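Alkaline phosphatase (Thermus thermophilus, PDB 7KWD) probably hydrolyses phosphate monoesters at alkaline pH as a homodimer, using a site built from two zinc ions and one magnesium ion. Local coordinates at residues 69-72 / 73-77. Numbering follows the deposited sequence.
Sequences LALE and RLLAR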
ATOM      1  N   LEU A  69      -1.602  18.428   3.408  1.00 22.43           N
ATOM      2  CA  LEU A  69      -0.489  17.827   4.115  1.00 25.65           C
ATOM      3  C   LEU A  69       0.841  18.159   3.453  1.00 25.99           C
ATOM      4  O   LEU A  69       0.980  18.064   2.233  1.00 22.57           O
ATOM      5  CB  LEU A  69      -0.736  16.315   4.113  1.00 31.99           C
ATOM      6  CG  LEU A  69      -0.040  15.392   5.086  1.00 30.08           C
ATOM      7  CD1 LEU A  69      -0.586  15.575   6.465  1.00 28.66           C
ATOM      8  CD2 LEU A  69      -0.255  13.971   4.609  1.00 27.65           C
ATOM      9  N   ALA A  70       1.830  18.547   4.262  1.00 23.80           N
ATOM     10  CA  ALA A  70       3.126  18.865   3.685  1.00 23.57           C
ATOM     11  C   ALA A  70       3.689  17.676   2.907  1.00 20.03           C
ATOM     12  O   ALA A  70       4.290  17.846   1.845  1.00 25.19           O
ATOM     13  CB  ALA A  70       4.107  19.315   4.758  1.00 24.78           C
ATOM     14  N   LEU A  71       3.491  16.467   3.407  1.00 21.79           N
ATOM     15  CA  LEU A  71       3.995  15.297   2.697  1.00 21.10           C
ATOM     16  C   LEU A  71       3.338  15.177   1.318  1.00 24.79           C
ATOM     17  O   LEU A  71       4.004  14.830   0.340  1.00 21.06           O
ATOM     18  CB  LEU A  71       3.767  14.033   3.537  1.00 17.71           C
ATOM     19  CG  LEU A  71       4.396  12.780   2.957  1.00 15.90           C
ATOM     20  CD1 LEU A  71       5.870  12.981   2.629  1.00 17.72           C
ATOM     21  CD2 LEU A  71       4.177  11.552   3.866  1.00 19.92           C
ATOM     22  N   GLU A  72       2.047  15.494   1.200  1.00 22.31           N
ATOM     23  CA  GLU A  72       1.438  15.475  -0.128  1.00 23.36           C
ATOM     24  C   GLU A  72       2.159  16.459  -1.059  1.00 20.86           C
ATOM     25  O   GLU A  72       2.468  16.137  -2.213  1.00 21.88           O
ATOM     26  CB  GLU A  72      -0.061  15.809  -0.079  1.00 24.25           C
ATOM     27  CG  GLU A  72      -0.691  15.886  -1.480  1.00 21.61           C
ATOM     28  CD  GLU A  72      -2.158  16.329  -1.512  1.00 28.20           C
ATOM     29  OE1 GLU A  72      -2.829  16.266  -0.470  1.00 26.55           O
ATOM     30  OE2 GLU A  72      -2.629  16.761  -2.586  1.00 27.70           O
ATOM     31  N   ARG A  73       2.404  17.684  -0.582  1.00 23.14           N
ATOM     32  CA  ARG A  73       3.081  18.677  -1.424  1.00 22.74           C
ATOM     33  C   ARG A  73       4.435  18.166  -1.898  1.00 30.33           C
ATOM     34  O   ARG A  73       4.820  18.409  -3.049  1.00 20.25           O
ATOM     35  CB  ARG A  73       3.256  19.987  -0.664  1.00 24.66           C
ATOM     36  CG  ARG A  73       1.949  20.514  -0.081  1.00 36.81           C
ATOM     37  CD  ARG A  73       2.127  21.858   0.707  1.00 38.46           C
ATOM     38  NE  ARG A  73       1.071  22.101   1.710  1.00 34.99           N
ATOM     39  CZ  ARG A  73       0.761  23.313   2.179  1.00 43.20           C
ATOM     40  NH1 ARG A  73       1.418  24.384   1.748  1.00 47.72           N
ATOM     41  NH2 ARG A  73      -0.219  23.467   3.056  1.00 43.86           N
ATOM     42  N   LEU A  74       5.184  17.472  -1.013  1.00 21.74           N
ATOM     43  CA  LEU A  74       6.484  16.953  -1.413  1.00 20.06           C
ATOM     44  C   LEU A  74       6.326  15.828  -2.441  1.00 20.60           C
ATOM     45  O   LEU A  74       7.012  15.801  -3.465  1.00 22.10           O
ATOM     46  CB  LEU A  74       7.295  16.465  -0.205  1.00 19.12           C
ATOM     47  CG  LEU A  74       7.611  17.464   0.888  1.00 22.64           C
ATOM     48  CD1 LEU A  74       8.611  16.981   1.889  1.00 25.38           C
ATOM     49  CD2 LEU A  74       8.076  18.762   0.285  1.00 27.44           C
ATOM     50  N   LEU A  75       5.443  14.874  -2.180  1.00 18.82           N
ATOM     51  CA  LEU A  75       5.300  13.786  -3.144  1.00 16.53           C
ATOM     52  C   LEU A  75       4.769  14.268  -4.493  1.00 20.40           C
ATOM     53  O   LEU A  75       4.981  13.597  -5.502  1.00 21.49           O
ATOM     54  CB  LEU A  75       4.362  12.717  -2.595  1.00 19.49           C
ATOM     55  CG  LEU A  75       4.829  12.003  -1.321  1.00 21.84           C
ATOM     56  CD1 LEU A  75       3.672  11.169  -0.810  1.00 18.89           C
ATOM     57  CD2 LEU A  75       6.033  11.112  -1.581  1.00 22.20           C
ATOM     58  N   ALA A  76       4.097  15.424  -4.511  1.00 18.51           N
ATOM     59  CA  ALA A  76       3.530  16.038  -5.700  1.00 25.03           C
ATOM     60  C   ALA A  76       4.533  16.886  -6.453  1.00 27.90           C
ATOM     61  O   ALA A  76       4.177  17.457  -7.481  1.00 25.58           O
ATOM     62  CB  ALA A  76       2.319  16.901  -5.309  1.00 26.01           C
ATOM     63  N   ARG A  77       5.776  16.956  -5.992  1.00 26.59           N
ATOM     64  CA  ARG A  77       6.738  17.840  -6.630  1.00 26.90           C
ATOM     65  C   ARG A  77       8.160  17.291  -6.683  1.00 27.78           C
ATOM     66  O   ARG A  77       8.877  17.506  -7.660  1.00 26.24           O
ATOM     67  CB  ARG A  77       6.735  19.168  -5.884  1.00 27.50           C
ATOM     68  CG  ARG A  77       7.596  20.215  -6.522  1.00 37.00           C
ATOM     69  CD  ARG A  77       7.327  21.598  -5.938  1.00 46.65           C
ATOM     70  NE  ARG A  77       8.296  22.566  -6.445  1.00 58.07           N
ATOM     71  CZ  ARG A  77       8.445  23.803  -5.986  1.00 50.13           C
ATOM     72  NH1 ARG A  77       7.689  24.245  -4.982  1.00 43.22           N
ATOM     73  NH2 ARG A  77       9.357  24.588  -6.535  1.00 52.48           N
TER
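The guanidinium of Arg73 lies over the start of its own helix, beside the N-cap residue Leu69 and the first helical residue Ala70: the carbonyl oxygen of Leu69 lies at its edge, close to the guanidinium plane, while CA of Ala70 approaches obliquely. The side chain runs back toward the helix start because CG stands beside the backbone N (chi1 -53°) and the chain stays extended as far as NE. On the way CG passes 3.5 Å from Leu69 O, and NH2 donates a hydrogen bond to Val68 O, just before the helix. The other flat group, the carboxylate of Glu72, finds its partners beyond the helix: OE2 forms a salt bridge with Arg62 and accepts a hydrogen bond from the backbone N of Ala27 of the second subunit, so the buried carboxylate is probably balanced by Arg62 of its own chain and further held by a backbone N-H of the second subunit.

Four successive i to i+4 bonds carry the backbone. Arg73 N reaches Leu69 O at 3.2 Å, and Leu74 N reaches Ala70 O at 3.0 Å. Leu75 N to Leu71 O is the straightest (2.9 Å, 173°), whereas Ala76 N to Glu72 O is equally short but bent to 137° where the helix ends. One turn apart, Leu71 CG lies 4.2 Å from Leu75 CD1.

At the front end, Asp294 accepts from the backbone N of Ala70 through OD2 and of Leu71 through OD1, so a carboxylate from helix 283-306 takes up the first two backbone N-H groups of the helix. The whole is a short, largely buried alpha-helix of about a turn and a half, set among Tyr54 of helix 51-65, helix 283-306, strand 438-443 and the second subunit in the alkaline phosphatase fold, away from the metal site.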